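TetR family transcriptional regulator (Clostridium perfringens, PDB 6AZH) probably acts as a dimeric DNA-binding transcriptional regulator of the TetR family, with a putative role in fatty acid metabolism. Local coordinates at residues A[179-182]-A[183-187]; A[135-139]-A[140-144]; A[116-119]-A[120-124]; A[172-175]-A[176-180]. All coordinates share one frame; numbering follows the deposited sequence.

Interaction 1. Residues A[179-182]-A[183-187]; sequences DEIT and INILD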
loop_
_atom_site.group_PDB
_atom_site.type_symbol
_atom_site.label_atom_id
_atom_site.label_comp_id
_atom_site.label_asym_id
_atom_site.label_seq_id
_atom_site.Cartn_x
_atom_site.Cartn_y
_atom_site.Cartn_z
ATOM N N ASP A 179 18.538 4.957 -3.787
ATOM C CA ASP A 179 19.487 5.757 -3.020
ATOM C C ASP A 179 18.776 6.647 -2.011
ATOM O O ASP A 179 19.222 6.764 -0.860
ATOM C CB ASP A 179 20.354 6.596 -3.960
ATOM C CG ASP A 179 21.374 5.757 -4.714
ATOM O OD1 ASP A 179 21.580 4.579 -4.347
ATOM O OD2 ASP A 179 21.962 6.279 -5.682
ATOM N N GLU A 180 17.670 7.282 -2.421
ATOM C CA GLU A 180 16.974 8.209 -1.530
ATOM C C GLU A 180 16.317 7.465 -0.378
ATOM O O GLU A 180 16.401 7.896 0.775
ATOM C CB GLU A 180 15.911 9.016 -2.295
ATOM C CG GLU A 180 16.447 10.067 -3.253
ATOM C CD GLU A 180 16.139 11.501 -2.823
ATOM O OE1 GLU A 180 15.601 11.709 -1.711
ATOM O OE2 GLU A 180 16.443 12.429 -3.611
ATOM N N ILE A 181 15.633 6.356 -0.678
ATOM C CA ILE A 181 14.908 5.634 0.361
ATOM C C ILE A 181 15.873 5.008 1.352
ATOM O O ILE A 181 15.592 4.946 2.558
ATOM C CB ILE A 181 13.980 4.578 -0.265
ATOM C CG1 ILE A 181 12.888 5.258 -1.102
ATOM C CG2 ILE A 181 13.367 3.702 0.819
ATOM C CD1 ILE A 181 11.690 5.692 -0.328
ATOM N N THR A 182 17.014 4.513 0.866
ATOM C CA THR A 182 18.012 3.947 1.767
ATOM C C THR A 182 18.452 4.985 2.791
ATOM O O THR A 182 18.496 4.709 3.994
ATOM C CB THR A 182 19.214 3.415 0.971
ATOM O OG1 THR A 182 18.792 2.375 0.074
ATOM C CG2 THR A 182 20.288 2.858 1.919
ATOM N N ILE A 183 18.754 6.197 2.333
ATOM C CA ILE A 183 19.160 7.242 3.271
ATOM C C ILE A 183 17.998 7.633 4.176
ATOM O O ILE A 183 18.160 7.740 5.396
ATOM C CB ILE A 183 19.731 8.451 2.511
ATOM C CG1 ILE A 183 21.067 8.080 1.863
ATOM C CG2 ILE A 183 19.949 9.613 3.467
ATOM C CD1 ILE A 183 21.528 9.064 0.795
ATOM N N ASN A 184 16.796 7.814 3.609
ATOM C CA ASN A 184 15.658 8.192 4.442
ATOM C C ASN A 184 15.433 7.183 5.561
ATOM O O ASN A 184 15.221 7.561 6.717
ATOM C CB ASN A 184 14.396 8.318 3.592
ATOM C CG ASN A 184 14.444 9.493 2.633
ATOM O OD1 ASN A 184 15.346 10.335 2.694
ATOM N ND2 ASN A 184 13.465 9.552 1.731
ATOM N N ILE A 185 15.504 5.888 5.242
ATOM C CA ILE A 185 15.220 4.856 6.236
ATOM C C ILE A 185 16.353 4.747 7.251
ATOM O O ILE A 185 16.117 4.663 8.463
ATOM C CB ILE A 185 14.968 3.501 5.548
ATOM C CG1 ILE A 185 13.647 3.504 4.791
ATOM C CG2 ILE A 185 14.972 2.390 6.588
ATOM C CD1 ILE A 185 13.329 2.170 4.136
ATOM N N LEU A 186 17.602 4.706 6.776
ATOM C CA LEU A 186 18.708 4.475 7.706
ATOM C C LEU A 186 19.046 5.731 8.512
ATOM O O LEU A 186 19.213 5.666 9.738
ATOM C CB LEU A 186 19.942 3.966 6.936
ATOM C CG LEU A 186 19.764 2.592 6.268
ATOM C CD1 LEU A 186 21.056 2.131 5.574
ATOM C CD2 LEU A 186 19.335 1.577 7.292
ATOM N N ASP A 187 19.147 6.883 7.846
ATOM C CA ASP A 187 19.595 8.119 8.496
ATOM C C ASP A 187 18.453 9.006 8.982
ATOM O O ASP A 187 18.704 9.963 9.717
ATOM C CB ASP A 187 20.469 8.937 7.537
ATOM C CG ASP A 187 21.743 8.207 7.141
ATOM O OD1 ASP A 187 22.447 7.734 8.046
ATOM O OD2 ASP A 187 22.020 8.087 5.926
HETATM O O HOH W 1 13.103 11.340 -0.519
HETATM O O HOH W 2 16.895 11.363 0.830
#
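The polar ends of Asn184 and Glu180, one helical turn apart, are joined through water on the face of the helix turned to the second subunit. From Asn184, CB rests on the carbonyl oxygen of Glu180, and CG lies beside it because the first torsion (chi1 -68°) folds the amide back along the helix. At the tip the amide divides its work. ND2 donates to one water (2.9 Å), which in turn donates to Glu180 OE1; OD1 accepts from a second water (2.6 Å), which also donates to OE1 of Glu180. Both ends of the amide are thus tied to a single carboxylate oxygen, and the two waters restrain its rotation. Beneath them the backbone bond from Asn184 N to Glu180 O spans 2.9 Å.

On another side of the helix, Ile181 CG2 touches Ile185 CD1 at 3.7 Å, the two branched chains meeting at a slant. Thr182 and Leu186 run side by side, with CG2 of Thr182 3.8 Å from CD1 of Leu186, while Thr182 OG1 turns back to Ile178 O.

The polar face belongs to the dimer interface: Asn184 OD1 also accepts from Arg143 of the second subunit, and Glu180 OE1 from the backbone N of Asp146 there. The apolar face of helix 174-187 packs on helix 79-96 of its own chain, where Ile181 meets Phe91 and Ile185 meets Phe87.

Interaction 2. Residues A[135-139]-A[140-144]; sequences EAISK and KQIRE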
loop_
_atom_site.group_PDB
_atom_site.type_symbol
_atom_site.label_atom_id
_atom_site.label_comp_id
_atom_site.label_asym_id
_atom_site.label_seq_id
_atom_site.Cartn_x
_atom_site.Cartn_y
_atom_site.Cartn_z
ATOM N N GLU A 135 19.116 -9.646 13.874
ATOM C CA GLU A 135 20.573 -9.740 13.873
ATOM C C GLU A 135 21.213 -8.362 13.934
ATOM O O GLU A 135 22.205 -8.164 14.649
ATOM C CB GLU A 135 21.055 -10.490 12.634
ATOM C CG GLU A 135 22.474 -11.047 12.791
ATOM C CD GLU A 135 23.063 -11.573 11.493
ATOM O OE1 GLU A 135 24.298 -11.469 11.318
ATOM O OE2 GLU A 135 22.300 -12.088 10.649
ATOM N N ALA A 136 20.660 -7.398 13.185
ATOM C CA ALA A 136 21.203 -6.041 13.183
ATOM C C ALA A 136 21.115 -5.409 14.559
ATOM O O ALA A 136 22.030 -4.692 14.981
ATOM C CB ALA A 136 20.459 -5.177 12.161
ATOM N N ILE A 137 20.012 -5.646 15.269
ATOM C CA ILE A 137 19.873 -5.085 16.608
ATOM C C ILE A 137 20.867 -5.736 17.563
ATOM O O ILE A 137 21.529 -5.052 18.350
ATOM C CB ILE A 137 18.417 -5.228 17.089
ATOM C CG1 ILE A 137 17.523 -4.309 16.251
ATOM C CG2 ILE A 137 18.298 -4.881 18.553
ATOM C CD1 ILE A 137 16.046 -4.448 16.534
ATOM N N SER A 138 21.017 -7.059 17.490
ATOM C CA SER A 138 21.962 -7.716 18.384
ATOM C C SER A 138 23.388 -7.235 18.135
ATOM O O SER A 138 24.194 -7.161 19.070
ATOM C CB SER A 138 21.857 -9.234 18.234
ATOM O OG SER A 138 22.596 -9.689 17.120
ATOM N N LYS A 139 23.720 -6.877 16.898
ATOM C CA LYS A 139 25.053 -6.381 16.586
ATOM C C LYS A 139 25.175 -4.873 16.758
ATOM O O LYS A 139 26.212 -4.302 16.404
ATOM C CB LYS A 139 25.445 -6.809 15.174
ATOM C CG LYS A 139 25.875 -8.274 15.116
ATOM C CD LYS A 139 26.258 -8.714 13.727
ATOM C CE LYS A 139 27.064 -9.993 13.776
ATOM N NZ LYS A 139 26.471 -11.074 12.936
ATOM N N LYS A 140 24.147 -4.235 17.327
ATOM C CA LYS A 140 24.111 -2.797 17.603
ATOM C C LYS A 140 24.351 -1.965 16.347
ATOM O O LYS A 140 24.965 -0.895 16.395
ATOM C CB LYS A 140 25.099 -2.418 18.713
ATOM C CG LYS A 140 24.804 -3.140 20.008
ATOM C CD LYS A 140 25.637 -2.616 21.163
ATOM C CE LYS A 140 25.331 -3.401 22.425
ATOM N NZ LYS A 140 23.866 -3.699 22.509
ATOM N N GLN A 141 23.825 -2.436 15.214
ATOM C CA GLN A 141 23.871 -1.667 13.980
ATOM C C GLN A 141 22.549 -0.991 13.676
ATOM O O GLN A 141 22.509 -0.111 12.816
ATOM C CB GLN A 141 24.278 -2.565 12.803
ATOM C CG GLN A 141 25.715 -3.069 12.952
ATOM C CD GLN A 141 26.069 -4.209 12.025
ATOM O OE1 GLN A 141 25.224 -4.716 11.270
ATOM N NE2 GLN A 141 27.335 -4.624 12.069
ATOM N N ILE A 142 21.481 -1.395 14.360
ATOM C CA ILE A 142 20.156 -0.800 14.243
ATOM C C ILE A 142 19.637 -0.556 15.653
ATOM O O ILE A 142 19.900 -1.351 16.560
ATOM C CB ILE A 142 19.211 -1.734 13.451
ATOM C CG1 ILE A 142 19.678 -1.853 11.995
ATOM C CG2 ILE A 142 17.723 -1.330 13.581
ATOM C CD1 ILE A 142 19.399 -0.667 11.140
ATOM N N ARG A 143 18.900 0.540 15.837
ATOM C CA ARG A 143 18.357 0.878 17.150
ATOM C C ARG A 143 17.391 -0.199 17.638
ATOM O O ARG A 143 16.698 -0.859 16.853
ATOM C CB ARG A 143 17.641 2.235 17.097
ATOM C CG ARG A 143 16.438 2.267 16.135
ATOM C CD ARG A 143 15.618 3.581 16.210
ATOM N NE ARG A 143 14.847 3.665 17.445
ATOM C CZ ARG A 143 13.528 3.504 17.541
ATOM N NH1 ARG A 143 12.785 3.256 16.469
ATOM N NH2 ARG A 143 12.943 3.598 18.729
ATOM N N GLU A 144 17.348 -0.380 18.952
ATOM C CA GLU A 144 16.335 -1.252 19.531
ATOM C C GLU A 144 14.956 -0.661 19.284
ATOM O O GLU A 144 14.728 0.526 19.522
ATOM C CB GLU A 144 16.572 -1.424 21.029
ATOM C CG GLU A 144 15.866 -2.637 21.597
ATOM C CD GLU A 144 16.817 -3.793 21.820
ATOM O OE1 GLU A 144 16.395 -4.954 21.629
ATOM O OE2 GLU A 144 17.990 -3.538 22.186
HETATM O O HOH W 3 21.099 -1.985 18.787
#
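A Schellman motif ends helix 113-138 here, with Lys140 as its C-prime residue. Its two defining bonds run from Gln141 N to Ala136 O (2.9 Å) and from Lys140 N to Ile137 O (2.9 Å). In the second, Lys140 N comes in well above the plane of its acceptor, 66° out. Ile142 N adds a weak bond to the same Ala136 O. The reversal depends on the positive phi of Lys140 (56°), which turns the chain back beside the helix it has just left.

The turn leads from helix 113-138 into the loop before helix 147-165, within the TetR-type C-terminal domain, and apolar side chains meet across it. Ala136 CB presses on Ile142 CG1 at 3.4 Å, tighter than a usual carbon contact, while CG2 of Ile142 faces CG1 of Ile137. Further along, Ile137 CG2 lies 3.6 Å from Glu144 OE1, the two side chains crossing at about a right angle; Glu144 reaches it through a bend at its second torsion (102°). A water donates to both Ile137 O and Ile142 O, joining the last turn to the returning chain.

Across the helix end, Lys139 NZ forms a salt bridge to Glu135 OE1 (2.7 Å), using the anti lone pair of that oxygen. The amide of Gln141 is held by Glu78 and the backbone N of Ile80, beside the start of helix 79-96. Ile142 packs against Ile189, and Arg143 against Gly188, of the second subunit.

Interaction 3. Residues A[116-119]-A[120-124]; sequences DELR and NKITE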
loop_
_atom_site.group_PDB
_atom_site.type_symbol
_atom_site.label_atom_id
_atom_site.label_comp_id
_atom_site.label_asym_id
_atom_site.label_seq_id
_atom_site.Cartn_x
_atom_site.Cartn_y
_atom_site.Cartn_z
ATOM N N ASP A 116 -6.869 -13.508 3.291
ATOM C CA ASP A 116 -6.137 -13.988 4.461
ATOM C C ASP A 116 -4.918 -14.793 4.033
ATOM O O ASP A 116 -3.814 -14.609 4.561
ATOM C CB ASP A 116 -7.039 -14.854 5.341
ATOM C CG ASP A 116 -8.058 -14.052 6.122
ATOM O OD1 ASP A 116 -7.737 -12.929 6.561
ATOM O OD2 ASP A 116 -9.186 -14.562 6.311
ATOM N N GLU A 117 -5.113 -15.704 3.071
ATOM C CA GLU A 117 -4.030 -16.557 2.600
ATOM C C GLU A 117 -2.935 -15.742 1.925
ATOM O O GLU A 117 -1.743 -15.996 2.142
ATOM C CB GLU A 117 -4.584 -17.619 1.647
ATOM C CG GLU A 117 -5.357 -18.714 2.375
ATOM C CD GLU A 117 -6.354 -19.458 1.484
ATOM O OE1 GLU A 117 -6.383 -19.220 0.251
ATOM O OE2 GLU A 117 -7.108 -20.293 2.028
ATOM N N LEU A 118 -3.326 -14.764 1.101
ATOM C CA LEU A 118 -2.360 -13.852 0.495
ATOM C C LEU A 118 -1.549 -13.125 1.559
ATOM O O LEU A 118 -0.321 -13.017 1.454
ATOM C CB LEU A 118 -3.082 -12.843 -0.393
ATOM C CG LEU A 118 -2.235 -11.676 -0.906
ATOM C CD1 LEU A 118 -1.059 -12.182 -1.730
ATOM C CD2 LEU A 118 -3.052 -10.681 -1.695
ATOM N N ARG A 119 -2.223 -12.586 2.578
ATOM C CA ARG A 119 -1.501 -11.880 3.637
ATOM C C ARG A 119 -0.564 -12.821 4.387
ATOM O O ARG A 119 0.525 -12.415 4.807
ATOM C CB ARG A 119 -2.481 -11.215 4.606
ATOM C CG ARG A 119 -3.043 -9.884 4.110
ATOM C CD ARG A 119 -3.878 -9.188 5.183
ATOM N NE ARG A 119 -5.051 -9.966 5.573
ATOM C CZ ARG A 119 -6.269 -9.822 5.054
ATOM N NH1 ARG A 119 -6.498 -8.924 4.103
ATOM N NH2 ARG A 119 -7.261 -10.589 5.480
ATOM N N ASN A 120 -0.971 -14.081 4.584
ATOM C CA ASN A 120 -0.066 -15.039 5.215
ATOM C C ASN A 120 1.179 -15.259 4.373
ATOM O O ASN A 120 2.267 -15.455 4.919
ATOM C CB ASN A 120 -0.765 -16.376 5.468
ATOM C CG ASN A 120 -1.864 -16.278 6.528
ATOM O OD1 ASN A 120 -2.118 -15.208 7.103
ATOM N ND2 ASN A 120 -2.539 -17.398 6.771
ATOM N N LYS A 121 1.047 -15.223 3.046
ATOM C CA LYS A 121 2.218 -15.376 2.186
ATOM C C LYS A 121 3.139 -14.165 2.280
ATOM O O LYS A 121 4.364 -14.311 2.299
ATOM C CB LYS A 121 1.784 -15.588 0.739
ATOM C CG LYS A 121 1.908 -17.014 0.243
ATOM C CD LYS A 121 0.971 -17.942 0.962
ATOM C CE LYS A 121 0.484 -19.065 0.035
ATOM N NZ LYS A 121 1.584 -20.017 -0.321
ATOM N N ILE A 122 2.564 -12.963 2.320
ATOM C CA ILE A 122 3.369 -11.754 2.485
ATOM C C ILE A 122 4.044 -11.751 3.849
ATOM O O ILE A 122 5.207 -11.340 3.984
ATOM C CB ILE A 122 2.480 -10.512 2.272
ATOM C CG1 ILE A 122 1.952 -10.483 0.823
ATOM C CG2 ILE A 122 3.206 -9.235 2.644
ATOM C CD1 ILE A 122 3.031 -10.433 -0.241
ATOM N N THR A 123 3.331 -12.214 4.876
ATOM C CA THR A 123 3.900 -12.279 6.223
ATOM C C THR A 123 5.122 -13.179 6.259
ATOM O O THR A 123 6.137 -12.832 6.882
ATOM C CB THR A 123 2.834 -12.757 7.217
ATOM O OG1 THR A 123 1.833 -11.744 7.346
ATOM C CG2 THR A 123 3.437 -13.024 8.605
ATOM N N GLU A 124 5.051 -14.338 5.590
ATOM C CA GLU A 124 6.227 -15.191 5.438
ATOM C C GLU A 124 7.413 -14.421 4.870
ATOM O O GLU A 124 8.546 -14.560 5.352
ATOM C CB GLU A 124 5.902 -16.384 4.539
ATOM C CG GLU A 124 5.031 -17.440 5.202
ATOM C CD GLU A 124 4.545 -18.502 4.218
ATOM O OE1 GLU A 124 5.073 -18.565 3.088
ATOM O OE2 GLU A 124 3.629 -19.272 4.578
#
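Thr123 doubles its hold on the carbonyl of Arg119, illustrating how a threonine hydroxyl can turn back on its own helix. Its backbone N donates to Arg119 O at 2.8 Å, and OG1 donates to the same oxygen at 2.9 Å, the two donors arriving from opposite faces of the carbonyl plane. The hydroxyl reaches it because OG1 sits beside the backbone N (chi1 -68°). Alongside, Ile122 N bonds to Leu118 O, and Leu118 CD1 lies a looser 4.3 Å from Ile122 CG1. Lys121 bends so that its CD passes 3.5 Å from Glu117 O.

One shell outward, the Arg119 side chain turns back along the helix. Its NH2 makes a salt bridge to Asp116 OD1 (2.6 Å), meeting the carboxylate from above its plane, 42° out of it. NH1 is held in turn by the backbone oxygens of Leu108 and Gly110, so the guanidinium links this turn to the loop ahead of helix 113-138.

Around these turns, Leu118 packs on Ile58 and Lys121 on Leu62, both of helix 50-74, while Ile122 touches Leu108. Arg119 and Thr123 meet Ser167 of the second subunit.

Interaction 4. Residues A[172-175]-A[176-180]; sequences FNVN and KVIDE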
loop_
_atom_site.group_PDB
_atom_site.type_symbol
_atom_site.label_atom_id
_atom_site.label_comp_id
_atom_site.label_asym_id
_atom_site.label_seq_id
_atom_site.Cartn_x
_atom_site.Cartn_y
_atom_site.Cartn_z
ATOM N N PHE A 172 9.775 7.829 -13.282
ATOM C CA PHE A 172 10.340 7.072 -12.171
ATOM C C PHE A 172 11.757 6.594 -12.490
ATOM O O PHE A 172 11.996 6.008 -13.547
ATOM C CB PHE A 172 9.427 5.880 -11.895
ATOM C CG PHE A 172 9.819 5.057 -10.708
ATOM C CD1 PHE A 172 9.386 5.403 -9.441
ATOM C CD2 PHE A 172 10.581 3.911 -10.863
ATOM C CE1 PHE A 172 9.726 4.628 -8.343
ATOM C CE2 PHE A 172 10.928 3.137 -9.771
ATOM C CZ PHE A 172 10.501 3.493 -8.512
ATOM N N ASN A 173 12.691 6.825 -11.569
ATOM C CA ASN A 173 14.086 6.414 -11.732
ATOM C C ASN A 173 14.430 5.490 -10.574
ATOM O O ASN A 173 14.602 5.954 -9.443
ATOM C CB ASN A 173 15.018 7.625 -11.763
ATOM C CG ASN A 173 16.482 7.247 -12.007
ATOM O OD1 ASN A 173 16.962 6.205 -11.558
ATOM N ND2 ASN A 173 17.196 8.110 -12.720
ATOM N N VAL A 174 14.560 4.194 -10.862
ATOM C CA VAL A 174 14.660 3.205 -9.791
ATOM C C VAL A 174 15.945 3.388 -8.990
ATOM O O VAL A 174 15.956 3.200 -7.766
ATOM C CB VAL A 174 14.541 1.781 -10.364
ATOM C CG1 VAL A 174 15.749 1.437 -11.214
ATOM C CG2 VAL A 174 14.366 0.775 -9.230
ATOM N N ASN A 175 17.043 3.765 -9.647
ATOM C CA ASN A 175 18.308 3.876 -8.923
ATOM C C ASN A 175 18.306 5.080 -7.997
ATOM O O ASN A 175 18.846 5.016 -6.887
ATOM C CB ASN A 175 19.478 3.949 -9.901
ATOM C CG ASN A 175 19.767 2.617 -10.544
ATOM O OD1 ASN A 175 19.789 1.587 -9.873
ATOM N ND2 ASN A 175 19.972 2.625 -11.855
ATOM N N LYS A 176 17.700 6.183 -8.433
ATOM C CA LYS A 176 17.577 7.346 -7.561
ATOM C C LYS A 176 16.664 7.048 -6.382
ATOM O O LYS A 176 16.912 7.514 -5.265
ATOM C CB LYS A 176 17.056 8.549 -8.350
ATOM C CG LYS A 176 18.107 9.186 -9.241
ATOM C CD LYS A 176 17.563 10.388 -10.001
ATOM C CE LYS A 176 18.638 11.021 -10.895
ATOM N NZ LYS A 176 18.021 11.826 -11.991
ATOM N N VAL A 177 15.605 6.267 -6.610
ATOM C CA VAL A 177 14.684 5.944 -5.525
ATOM C C VAL A 177 15.356 5.048 -4.500
ATOM O O VAL A 177 15.200 5.252 -3.291
ATOM C CB VAL A 177 13.404 5.297 -6.081
ATOM C CG1 VAL A 177 12.586 4.739 -4.950
ATOM C CG2 VAL A 177 12.601 6.328 -6.862
ATOM N N ILE A 178 16.113 4.046 -4.960
ATOM C CA ILE A 178 16.866 3.203 -4.033
ATOM C C ILE A 178 17.776 4.056 -3.165
ATOM O O ILE A 178 17.800 3.917 -1.940
ATOM C CB ILE A 178 17.669 2.139 -4.801
ATOM C CG1 ILE A 178 16.742 1.092 -5.393
ATOM C CG2 ILE A 178 18.656 1.433 -3.883
ATOM C CD1 ILE A 178 17.423 0.208 -6.442
ATOM N N ASP A 179 18.538 4.957 -3.787
ATOM C CA ASP A 179 19.487 5.757 -3.020
ATOM C C ASP A 179 18.776 6.647 -2.011
ATOM O O ASP A 179 19.222 6.764 -0.860
ATOM C CB ASP A 179 20.354 6.596 -3.960
ATOM C CG ASP A 179 21.374 5.757 -4.714
ATOM O OD1 ASP A 179 21.580 4.579 -4.347
ATOM O OD2 ASP A 179 21.962 6.279 -5.682
ATOM N N GLU A 180 17.670 7.282 -2.421
ATOM C CA GLU A 180 16.974 8.209 -1.530
ATOM C C GLU A 180 16.317 7.465 -0.378
ATOM O O GLU A 180 16.401 7.896 0.775
ATOM C CB GLU A 180 15.911 9.016 -2.295
ATOM C CG GLU A 180 16.447 10.067 -3.253
ATOM C CD GLU A 180 16.139 11.501 -2.823
ATOM O OE1 GLU A 180 15.601 11.709 -1.711
ATOM O OE2 GLU A 180 16.443 12.429 -3.611
HETATM O O HOH W 4 15.854 10.504 -12.997
#
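An N-cap opens helix 174-187: Asn173 turns its side-chain oxygen back over the first turn, where backbone N-H groups lack the carbonyl partners found further along. Its OD1 accepts from Lys176 N at 3.2 Å in a nearly straight bond (N-H...O 167°), although the donor stands well above the amide plane, and it takes a weak second bond from Asn175 N. With CG opposite the backbone N across the CA-CB bond (chi1 -177°), the amide is carried over to those donors. The other end of the amide is used as well. The extended chain of Lys176 slants past it, CD lying 3.6 Å from Asn173 ND2, and a water accepts from both ND2 and Lys176 NZ, bridging amide and ammonium.

Apolar contacts flank the cap. Phe172 CE1 comes within 3.7 Å of Val177 CG2, the two side chains crossing at about a right angle; this joins the residue just before the cap to the first turn of the helix. Val174 and Ile178 run side by side, their CG2 and CD1 a looser 4.2 Å apart.

Two helices of the same chain cover these apolar groups. Phe172 and Val177 both rest on Thr161 of helix 147-165, and the Phe172 ring meets that of Tyr95 in helix 79-96, against which Val174 and Ile178 also pack. Val177 reaches further to Leu149 of the second subunit.

Interactions 4 and 1 follow each other on helix 174-187, their centres about 10 Å apart and sharing Asp179 and Glu180: one starts the helix, the other occupies its later turns. Interactions 3 and 2 similarly mark an early stretch and the end of helix 113-138, with centres about 26 Å apart. Interactions 3 and 4 fall on opposite sides of the chain's centre, about 27 Å between centres. Within one chain, interactions 1 and 2 approach to about 4 Å at their nearest atoms without touching, yet the dimer couples them directly, since Arg143 of one subunit bonds to Asn184 of the other. All four touch the second subunit, consistent with a TetR-type helical dimer.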